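Local coordinates for DNA replication licensing factor MCM related protein (PDB 4ME3) that is the N-terminal part of an archaeal MCM replicative helicase, which probably binds single-stranded DNA and unwinds it at the expense of ATP, at residues 130-139 with 221-230; 193-202 with 213-222. All blocks are in the same frame, centred on the assembly; numbering follows the deposited sequence.

Contact 1. Residues 130-139 with 221-230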
loop_
_atom_site.group_PDB
_atom_site.type_symbol
_atom_site.label_atom_id
_atom_site.label_comp_id
_atom_site.label_asym_id
_atom_site.label_seq_id
_atom_site.Cartn_x
_atom_site.Cartn_y
_atom_site.Cartn_z
ATOM N N VAL A 130 11.682 -8.295 -16.298
ATOM C CA VAL A 130 10.507 -9.077 -15.940
ATOM C C VAL A 130 10.559 -10.445 -16.626
ATOM O O VAL A 130 10.812 -10.536 -17.828
ATOM C CB VAL A 130 9.198 -8.353 -16.319
ATOM C CG1 VAL A 130 7.998 -9.232 -16.025
ATOM C CG2 VAL A 130 9.078 -7.029 -15.576
ATOM N N ARG A 131 10.338 -11.506 -15.854
ATOM C CA ARG A 131 10.399 -12.867 -16.385
ATOM C C ARG A 131 9.039 -13.556 -16.378
ATOM O O ARG A 131 8.723 -14.331 -17.280
ATOM C CB ARG A 131 11.397 -13.711 -15.588
ATOM C CG ARG A 131 12.842 -13.276 -15.741
ATOM C CD ARG A 131 13.222 -13.118 -17.206
ATOM N NE ARG A 131 14.649 -12.863 -17.375
ATOM C CZ ARG A 131 15.222 -12.534 -18.529
ATOM N NH1 ARG A 131 14.492 -12.406 -19.628
ATOM N NH2 ARG A 131 16.530 -12.324 -18.579
ATOM N N LYS A 132 8.242 -13.276 -15.352
ATOM C CA LYS A 132 6.942 -13.902 -15.195
ATOM C C LYS A 132 5.959 -12.925 -14.586
ATOM O O LYS A 132 6.352 -11.992 -13.891
ATOM C CB LYS A 132 7.038 -15.117 -14.270
ATOM C CG LYS A 132 7.839 -16.279 -14.818
ATOM C CD LYS A 132 7.801 -17.468 -13.865
ATOM C CE LYS A 132 6.679 -18.443 -14.208
ATOM N NZ LYS A 132 5.318 -17.841 -14.112
ATOM N N ASN A 133 4.678 -13.144 -14.847
ATOM C CA ASN A 133 3.638 -12.418 -14.137
ATOM C C ASN A 133 2.414 -13.297 -13.951
ATOM O O ASN A 133 2.180 -14.228 -14.724
ATOM C CB ASN A 133 3.284 -11.112 -14.853
ATOM C CG ASN A 133 2.695 -11.336 -16.231
ATOM O OD1 ASN A 133 2.098 -12.374 -16.506
ATOM N ND2 ASN A 133 2.856 -10.352 -17.104
ATOM N N THR A 134 1.653 -13.018 -12.904
ATOM C CA THR A 134 0.409 -13.725 -12.669
ATOM C C THR A 134 -0.699 -13.028 -13.434
ATOM O O THR A 134 -0.500 -11.960 -14.013
ATOM C CB THR A 134 0.019 -13.721 -11.182
ATOM O OG1 THR A 134 -0.243 -12.376 -10.760
ATOM C CG2 THR A 134 1.122 -14.322 -10.325
ATOM N N GLU A 135 -1.873 -13.643 -13.440
ATOM C CA GLU A 135 -3.066 -12.945 -13.867
ATOM C C GLU A 135 -3.291 -11.782 -12.909
ATOM O O GLU A 135 -2.725 -11.746 -11.810
ATOM C CB GLU A 135 -4.280 -13.881 -13.853
ATOM C CG GLU A 135 -4.785 -14.262 -12.461
ATOM C CD GLU A 135 -3.965 -15.358 -11.801
ATOM O OE1 GLU A 135 -2.972 -15.818 -12.406
ATOM O OE2 GLU A 135 -4.317 -15.763 -10.672
ATOM N N VAL A 136 -4.104 -10.824 -13.326
ATOM C CA VAL A 136 -4.562 -9.788 -12.417
ATOM C C VAL A 136 -5.791 -10.312 -11.682
ATOM O O VAL A 136 -6.785 -10.676 -12.313
ATOM C CB VAL A 136 -4.917 -8.500 -13.167
ATOM C CG1 VAL A 136 -5.477 -7.469 -12.204
ATOM C CG2 VAL A 136 -3.695 -7.951 -13.889
ATOM N N PHE A 137 -5.722 -10.365 -10.355
ATOM C CA PHE A 137 -6.806 -10.938 -9.562
ATOM C C PHE A 137 -7.262 -9.981 -8.469
ATOM O O PHE A 137 -6.515 -9.089 -8.065
ATOM C CB PHE A 137 -6.374 -12.270 -8.952
ATOM C CG PHE A 137 -5.212 -12.158 -8.012
ATOM C CD1 PHE A 137 -3.913 -12.178 -8.490
ATOM C CD2 PHE A 137 -5.418 -12.038 -6.647
ATOM C CE1 PHE A 137 -2.837 -12.073 -7.622
ATOM C CE2 PHE A 137 -4.352 -11.937 -5.777
ATOM C CZ PHE A 137 -3.059 -11.955 -6.266
ATOM N N PRO A 138 -8.504 -10.153 -7.993
ATOM C CA PRO A 138 -9.027 -9.238 -6.978
ATOM C C PRO A 138 -8.636 -9.642 -5.560
ATOM O O PRO A 138 -8.619 -10.823 -5.223
ATOM C CB PRO A 138 -10.540 -9.351 -7.163
ATOM C CG PRO A 138 -10.737 -10.760 -7.600
ATOM C CD PRO A 138 -9.527 -11.115 -8.441
ATOM N N LYS A 139 -8.318 -8.645 -4.744
ATOM C CA LYS A 139 -8.031 -8.859 -3.336
ATOM C C LYS A 139 -8.935 -7.960 -2.507
ATOM O O LYS A 139 -9.113 -6.784 -2.814
ATOM C CB LYS A 139 -6.565 -8.548 -3.026
ATOM C CG LYS A 139 -6.265 -8.402 -1.538
ATOM C CD LYS A 139 -5.016 -7.570 -1.301
ATOM C CE LYS A 139 -5.074 -6.854 0.042
ATOM N NZ LYS A 139 -4.019 -5.809 0.159
ATOM N N GLU A 221 -0.210 -3.434 -6.982
ATOM C CA GLU A 221 -1.618 -3.359 -6.610
ATOM C C GLU A 221 -2.319 -2.165 -7.235
ATOM O O GLU A 221 -1.693 -1.151 -7.556
ATOM C CB GLU A 221 -1.774 -3.284 -5.089
ATOM C CG GLU A 221 -1.368 -4.543 -4.346
ATOM C CD GLU A 221 -1.803 -4.517 -2.894
ATOM O OE1 GLU A 221 -2.038 -3.410 -2.362
ATOM O OE2 GLU A 221 -1.915 -5.599 -2.284
ATOM N N ASP A 222 -3.632 -2.308 -7.395
ATOM C CA ASP A 222 -4.502 -1.226 -7.841
ATOM C C ASP A 222 -4.010 -0.627 -9.163
ATOM O O ASP A 222 -3.924 -1.335 -10.168
ATOM C CB ASP A 222 -4.630 -0.184 -6.722
ATOM C CG ASP A 222 -5.887 0.657 -6.839
ATOM O OD1 ASP A 222 -6.705 0.400 -7.750
ATOM O OD2 ASP A 222 -6.069 1.564 -5.996
ATOM N N ASP A 223 -3.689 0.664 -9.167
ATOM C CA ASP A 223 -3.289 1.352 -10.390
ATOM C C ASP A 223 -1.977 0.838 -10.979
ATOM O O ASP A 223 -1.666 1.117 -12.138
ATOM C CB ASP A 223 -3.187 2.866 -10.147
ATOM C CG ASP A 223 -2.443 3.209 -8.864
ATOM O OD1 ASP A 223 -2.798 2.656 -7.803
ATOM O OD2 ASP A 223 -1.508 4.038 -8.911
ATOM N N LEU A 224 -1.207 0.095 -10.189
ATOM C CA LEU A 224 0.066 -0.439 -10.661
ATOM C C LEU A 224 -0.052 -1.857 -11.225
ATOM O O LEU A 224 0.876 -2.346 -11.863
ATOM C CB LEU A 224 1.109 -0.408 -9.538
ATOM C CG LEU A 224 1.483 0.988 -9.031
ATOM C CD1 LEU A 224 2.609 0.894 -8.009
ATOM C CD2 LEU A 224 1.868 1.898 -10.184
ATOM N N ALA A 225 -1.185 -2.517 -11.003
ATOM C CA ALA A 225 -1.372 -3.868 -11.527
ATOM C C ALA A 225 -1.626 -3.846 -13.032
ATOM O O ALA A 225 -2.256 -2.928 -13.548
ATOM C CB ALA A 225 -2.518 -4.566 -10.808
ATOM N N GLY A 226 -1.127 -4.861 -13.728
ATOM C CA GLY A 226 -1.389 -5.027 -15.145
ATOM C C GLY A 226 -0.519 -4.174 -16.047
ATOM O O GLY A 226 -0.889 -3.910 -17.188
ATOM N N LEU A 227 0.637 -3.752 -15.545
ATOM C CA LEU A 227 1.524 -2.864 -16.294
ATOM C C LEU A 227 2.787 -3.558 -16.797
ATOM O O LEU A 227 3.391 -3.114 -17.772
ATOM C CB LEU A 227 1.934 -1.671 -15.428
ATOM C CG LEU A 227 0.820 -0.718 -14.987
ATOM C CD1 LEU A 227 1.392 0.398 -14.121
ATOM C CD2 LEU A 227 0.089 -0.148 -16.187
ATOM N N LEU A 228 3.189 -4.640 -16.135
ATOM C CA LEU A 228 4.476 -5.266 -16.416
ATOM C C LEU A 228 4.320 -6.612 -17.121
ATOM O O LEU A 228 3.475 -7.430 -16.748
ATOM C CB LEU A 228 5.272 -5.428 -15.116
ATOM C CG LEU A 228 5.512 -4.129 -14.337
ATOM C CD1 LEU A 228 6.338 -4.381 -13.077
ATOM C CD2 LEU A 228 6.187 -3.097 -15.216
ATOM N N TYR A 229 5.147 -6.824 -18.141
ATOM C CA TYR A 229 5.099 -8.028 -18.961
ATOM C C TYR A 229 6.501 -8.613 -19.132
ATOM O O TYR A 229 7.498 -7.899 -19.004
ATOM C CB TYR A 229 4.520 -7.703 -20.343
ATOM C CG TYR A 229 3.144 -7.079 -20.315
ATOM C CD1 TYR A 229 2.987 -5.703 -20.214
ATOM C CD2 TYR A 229 2.002 -7.863 -20.402
ATOM C CE1 TYR A 229 1.729 -5.126 -20.192
ATOM C CE2 TYR A 229 0.739 -7.296 -20.381
ATOM C CZ TYR A 229 0.609 -5.928 -20.277
ATOM O OH TYR A 229 -0.645 -5.362 -20.256
ATOM N N PRO A 230 6.588 -9.918 -19.431
ATOM C CA PRO A 230 7.906 -10.540 -19.595
ATOM C C PRO A 230 8.778 -9.834 -20.629
ATOM O O PRO A 230 8.317 -9.529 -21.727
ATOM C CB PRO A 230 7.563 -11.961 -20.050
ATOM C CG PRO A 230 6.231 -12.225 -19.443
ATOM C CD PRO A 230 5.500 -10.911 -19.482
#
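Within the OB-fold part of this MCM N-terminal domain, N133 on strand 123-147 meets L228 in the loop that leads from strand 215-221 to strand 233-247. The N133 amide donates from ND2 to L228 O (3.0 Å), arriving in the carbonyl plane on a lone pair, while the acceptor lies close to the amide's own plane. N133 already points at the loop, and with CG between the backbone N and the carbonyl carbon (chi1 64°) its amide is carried to L228 O. ND2 also passes 3.6 Å from P230 CD. Asparagine suits the place because its flat, uncharged end can donate to a loop carbonyl while packing beside a proline.

V130, buried, lays its CB 3.2 Å from Y229 O and crosses L228 at about a right angle, CG2 to CB 4.2 Å. P230, whose ring has no N-H to satisfy, sends CA to V130 O (3.4 Å) in a CA-H...O contact. Farther along, V136 sets CG2 over G226 CA at 3.9 Å; the positive phi of G226 is one that glycine adopts readily. At the far end the extended K139 chain brings NZ to E221 OE2 (3.2 Å), a salt bridge on the syn side of the carboxylate, whose OE1 is taken by Y260.

R131 and K132 form a classic beta bulge opposite E199, and R131 NE turns to Q201. Strand 191-201 thus flanks the same part of strand 123-147, while D223 and L224 carry the loop against strands 46-50 and 97-101.

Contact 2. Residues 193-202 with 213-222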
loop_
_atom_site.group_PDB
_atom_site.type_symbol
_atom_site.label_atom_id
_atom_site.label_comp_id
_atom_site.label_asym_id
_atom_site.label_seq_id
_atom_site.Cartn_x
_atom_site.Cartn_y
_atom_site.Cartn_z
ATOM N N ILE A 193 -9.421 -4.564 -4.786
ATOM C CA ILE A 193 -8.434 -3.947 -5.657
ATOM C C ILE A 193 -7.727 -5.014 -6.488
ATOM O O ILE A 193 -7.623 -6.171 -6.073
ATOM C CB ILE A 193 -7.379 -3.149 -4.861
ATOM C CG1 ILE A 193 -6.645 -4.067 -3.883
ATOM C CG2 ILE A 193 -8.035 -1.995 -4.122
ATOM C CD1 ILE A 193 -5.484 -3.395 -3.174
ATOM N N ASP A 194 -7.258 -4.615 -7.664
ATOM C CA ASP A 194 -6.471 -5.476 -8.528
ATOM C C ASP A 194 -5.126 -5.760 -7.886
ATOM O O ASP A 194 -4.526 -4.875 -7.269
ATOM C CB ASP A 194 -6.225 -4.799 -9.874
ATOM C CG ASP A 194 -7.496 -4.610 -10.684
ATOM O OD1 ASP A 194 -8.334 -5.538 -10.710
ATOM O OD2 ASP A 194 -7.646 -3.534 -11.302
ATOM N N VAL A 195 -4.654 -6.988 -8.048
ATOM C CA VAL A 195 -3.322 -7.372 -7.593
ATOM C C VAL A 195 -2.667 -8.226 -8.664
ATOM O O VAL A 195 -3.330 -9.008 -9.345
ATOM C CB VAL A 195 -3.371 -8.168 -6.280
ATOM C CG1 VAL A 195 -1.957 -8.531 -5.817
ATOM C CG2 VAL A 195 -4.100 -7.384 -5.199
ATOM N N GLN A 196 -1.360 -8.070 -8.817
ATOM C CA GLN A 196 -0.608 -8.892 -9.747
ATOM C C GLN A 196 0.773 -9.118 -9.157
ATOM O O GLN A 196 1.363 -8.199 -8.593
ATOM C CB GLN A 196 -0.492 -8.189 -11.098
ATOM C CG GLN A 196 0.202 -9.005 -12.171
ATOM C CD GLN A 196 0.288 -8.273 -13.489
ATOM O OE1 GLN A 196 0.520 -7.062 -13.529
ATOM N NE2 GLN A 196 0.102 -9.002 -14.584
ATOM N N LYS A 197 1.279 -10.340 -9.267
ATOM C CA LYS A 197 2.652 -10.613 -8.862
ATOM C C LYS A 197 3.519 -10.683 -10.103
ATOM O O LYS A 197 3.129 -11.269 -11.115
ATOM C CB LYS A 197 2.757 -11.910 -8.063
ATOM C CG LYS A 197 1.808 -11.986 -6.883
ATOM C CD LYS A 197 2.186 -13.121 -5.951
ATOM C CE LYS A 197 1.213 -13.236 -4.792
ATOM N NZ LYS A 197 1.562 -14.375 -3.896
ATOM N N VAL A 198 4.695 -10.075 -10.014
ATOM C CA VAL A 198 5.621 -9.994 -11.125
ATOM C C VAL A 198 7.010 -10.396 -10.650
ATOM O O VAL A 198 7.554 -9.798 -9.722
ATOM C CB VAL A 198 5.681 -8.557 -11.682
ATOM C CG1 VAL A 198 6.624 -8.473 -12.865
ATOM C CG2 VAL A 198 4.279 -8.084 -12.075
ATOM N N GLU A 199 7.581 -11.416 -11.275
ATOM C CA GLU A 199 8.937 -11.830 -10.929
ATOM C C GLU A 199 9.940 -11.176 -11.859
ATOM O O GLU A 199 9.813 -11.267 -13.076
ATOM C CB GLU A 199 9.082 -13.350 -11.005
ATOM C CG GLU A 199 10.495 -13.820 -10.705
ATOM C CD GLU A 199 10.627 -15.326 -10.719
ATOM O OE1 GLU A 199 10.775 -15.917 -9.629
ATOM O OE2 GLU A 199 10.592 -15.915 -11.819
ATOM N N ILE A 200 10.936 -10.506 -11.285
ATOM C CA ILE A 200 12.010 -9.926 -12.079
ATOM C C ILE A 200 13.336 -10.625 -11.785
ATOM O O ILE A 200 13.505 -11.247 -10.741
ATOM C CB ILE A 200 12.166 -8.410 -11.840
ATOM C CG1 ILE A 200 12.551 -8.117 -10.389
ATOM C CG2 ILE A 200 10.876 -7.681 -12.200
ATOM C CD1 ILE A 200 13.022 -6.690 -10.172
ATOM N N GLN A 201 14.270 -10.507 -12.717
ATOM C CA GLN A 201 15.577 -11.133 -12.576
ATOM C C GLN A 201 16.673 -10.118 -12.853
ATOM O O GLN A 201 16.481 -9.180 -13.623
ATOM C CB GLN A 201 15.702 -12.304 -13.551
ATOM C CG GLN A 201 16.966 -13.118 -13.368
ATOM C CD GLN A 201 17.012 -14.325 -14.279
ATOM O OE1 GLN A 201 16.423 -14.322 -15.361
ATOM N NE2 GLN A 201 17.708 -15.371 -13.842
ATOM N N GLU A 202 17.828 -10.308 -12.224
ATOM C CA GLU A 202 18.962 -9.429 -12.455
ATOM C C GLU A 202 19.355 -9.477 -13.923
ATOM O O GLU A 202 19.300 -10.533 -14.549
ATOM C CB GLU A 202 20.152 -9.851 -11.590
ATOM C CG GLU A 202 19.932 -9.655 -10.101
ATOM C CD GLU A 202 21.150 -10.024 -9.275
ATOM O OE1 GLU A 202 21.568 -11.197 -9.332
ATOM O OE2 GLU A 202 21.688 -9.138 -8.575
ATOM N N PRO A 213 22.081 -15.024 -12.191
ATOM C CA PRO A 213 21.223 -13.872 -11.883
ATOM C C PRO A 213 20.094 -14.254 -10.934
ATOM O O PRO A 213 19.391 -15.230 -11.182
ATOM C CB PRO A 213 20.657 -13.474 -13.253
ATOM C CG PRO A 213 21.581 -14.088 -14.257
ATOM C CD PRO A 213 22.080 -15.346 -13.627
ATOM N N GLN A 214 19.918 -13.486 -9.865
ATOM C CA GLN A 214 18.908 -13.802 -8.860
ATOM C C GLN A 214 17.567 -13.159 -9.205
ATOM O O GLN A 214 17.498 -12.251 -10.031
ATOM C CB GLN A 214 19.381 -13.363 -7.469
ATOM C CG GLN A 214 20.584 -14.164 -6.978
ATOM C CD GLN A 214 21.051 -13.769 -5.585
ATOM O OE1 GLN A 214 20.306 -13.176 -4.805
ATOM N NE2 GLN A 214 22.295 -14.105 -5.268
ATOM N N ARG A 215 16.506 -13.643 -8.570
ATOM C CA ARG A 215 15.160 -13.167 -8.859
ATOM C C ARG A 215 14.468 -12.666 -7.603
ATOM O O ARG A 215 14.823 -13.044 -6.488
ATOM C CB ARG A 215 14.331 -14.291 -9.486
ATOM C CG ARG A 215 14.872 -14.784 -10.815
ATOM C CD ARG A 215 14.172 -16.054 -11.279
ATOM N NE ARG A 215 14.674 -16.498 -12.581
ATOM C CZ ARG A 215 13.964 -16.540 -13.708
ATOM N NH1 ARG A 215 12.685 -16.184 -13.734
ATOM N NH2 ARG A 215 14.540 -16.956 -14.827
ATOM N N ILE A 216 13.484 -11.795 -7.789
ATOM C CA ILE A 216 12.643 -11.365 -6.687
ATOM C C ILE A 216 11.258 -11.053 -7.223
ATOM O O ILE A 216 11.112 -10.645 -8.373
ATOM C CB ILE A 216 13.217 -10.127 -5.968
ATOM C CG1 ILE A 216 12.439 -9.869 -4.678
ATOM C CG2 ILE A 216 13.182 -8.899 -6.884
ATOM C CD1 ILE A 216 13.080 -8.832 -3.767
ATOM N N THR A 217 10.246 -11.268 -6.392
ATOM C CA THR A 217 8.871 -10.995 -6.785
ATOM C C THR A 217 8.430 -9.623 -6.319
ATOM O O THR A 217 8.746 -9.193 -5.210
ATOM C CB THR A 217 7.900 -12.039 -6.224
ATOM O OG1 THR A 217 8.181 -13.309 -6.819
ATOM C CG2 THR A 217 6.457 -11.656 -6.532
ATOM N N ILE A 218 7.693 -8.946 -7.191
ATOM C CA ILE A 218 7.146 -7.638 -6.904
ATOM C C ILE A 218 5.638 -7.785 -6.842
ATOM O O ILE A 218 5.040 -8.440 -7.700
ATOM C CB ILE A 218 7.493 -6.634 -8.013
ATOM C CG1 ILE A 218 9.008 -6.580 -8.229
ATOM C CG2 ILE A 218 6.961 -5.252 -7.667
ATOM C CD1 ILE A 218 9.394 -6.115 -9.598
ATOM N N ILE A 219 5.031 -7.203 -5.816
ATOM C CA ILE A 219 3.580 -7.134 -5.724
ATOM C C ILE A 219 3.146 -5.773 -6.248
ATOM O O ILE A 219 3.561 -4.742 -5.728
ATOM C CB ILE A 219 3.085 -7.304 -4.273
ATOM C CG1 ILE A 219 3.497 -8.670 -3.716
ATOM C CG2 ILE A 219 1.572 -7.146 -4.197
ATOM C CD1 ILE A 219 3.032 -9.846 -4.533
ATOM N N THR A 220 2.328 -5.771 -7.296
ATOM C CA THR A 220 1.782 -4.532 -7.833
ATOM C C THR A 220 0.281 -4.511 -7.585
ATOM O O THR A 220 -0.419 -5.461 -7.925
ATOM C CB THR A 220 2.062 -4.385 -9.342
ATOM O OG1 THR A 220 1.443 -5.460 -10.066
ATOM C CG2 THR A 220 3.558 -4.391 -9.610
ATOM N N GLU A 221 -0.210 -3.434 -6.982
ATOM C CA GLU A 221 -1.618 -3.359 -6.610
ATOM C C GLU A 221 -2.319 -2.165 -7.235
ATOM O O GLU A 221 -1.693 -1.151 -7.556
ATOM C CB GLU A 221 -1.774 -3.284 -5.089
ATOM C CG GLU A 221 -1.368 -4.543 -4.346
ATOM C CD GLU A 221 -1.803 -4.517 -2.894
ATOM O OE1 GLU A 221 -2.038 -3.410 -2.362
ATOM O OE2 GLU A 221 -1.915 -5.599 -2.284
ATOM N N ASP A 222 -3.632 -2.308 -7.395
ATOM C CA ASP A 222 -4.502 -1.226 -7.841
ATOM C C ASP A 222 -4.010 -0.627 -9.163
ATOM O O ASP A 222 -3.924 -1.335 -10.168
ATOM C CB ASP A 222 -4.630 -0.184 -6.722
ATOM C CG ASP A 222 -5.887 0.657 -6.839
ATOM O OD1 ASP A 222 -6.705 0.400 -7.750
ATOM O OD2 ASP A 222 -6.069 1.564 -5.996
HETATM O O HOH W 1 -7.977 -1.853 -8.453
HETATM O O HOH W 2 -5.771 -2.044 -12.101
HETATM O O HOH W 3 2.111 -4.583 -13.149
HETATM O O HOH W 4 10.966 -14.475 -7.048
#
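R215, on strand 215-221, reaches across to E199 and Q201 of its antiparallel neighbour 191-201. Its CB lies 3.4 Å from I200 O, and CG rests on the Q201 methylenes. CD runs beside the E199 carboxylate, and NE and CZ lie close to the Q201 amide. At the tip NH1 donates to E199 OE2 (2.8 Å) in a salt bridge: the oxygen lies near the guanidinium plane, yet is met from above the carboxylate plane, the two planes being 68° apart. Q201 OE1 sits over a guanidinium face and accepts from R131 NE, while NE2 donates to P213 O (3.2 Å).

On the other face, I200 CG1 lies between backbone N and carbonyl carbon (chi1 63°), beside I216 CG2 at 3.6 Å; I200 CG2 meets I218 CD1 at a tight 3.4 Å. Beta-branched residues suit strands: I200 meets V234, I218 meets V236 and A261, and I216 meets T257 and I112. At the hairpin end E202 OE1 takes Q214 N (2.9 Å) and a salt bridge from R113. At the other end two waters link D194 to D222.

Paired backbone bonds, such as I218 N to V198 O (2.7 Å), fix the register. From V198 to Q201 and R215 to I218 the chemistry implies an amphipathic strand pair, polar chains on one face and hydrocarbon on the other; near Q196 and T220 the inner face turns polar, Q196 bonding to G226 and T134.

How the contacts relate
Contact 2 is regular strand pairing and buries 1106 Å², whereas contact 1 joins a strand to an irregular loop and buries 432 Å². Both are partly buried and each has one salt bridge, but contact 2 adds a ladder of backbone hydrogen bonds and an isoleucine-rich inner face, while contact 1 has one hydrogen bond from a side-chain amide and scattered apolar touches. Their centres are about 7 Å apart, and they share E221 and D222, where strand 215-221 gives way to the loop. Strand 191-201 lies between strands 123-147 and 215-221 in the sheet, pairing with both: F137 O and V195 N probably bond. Q196 OE1 probably accepts from G226 N, tying loop to strand.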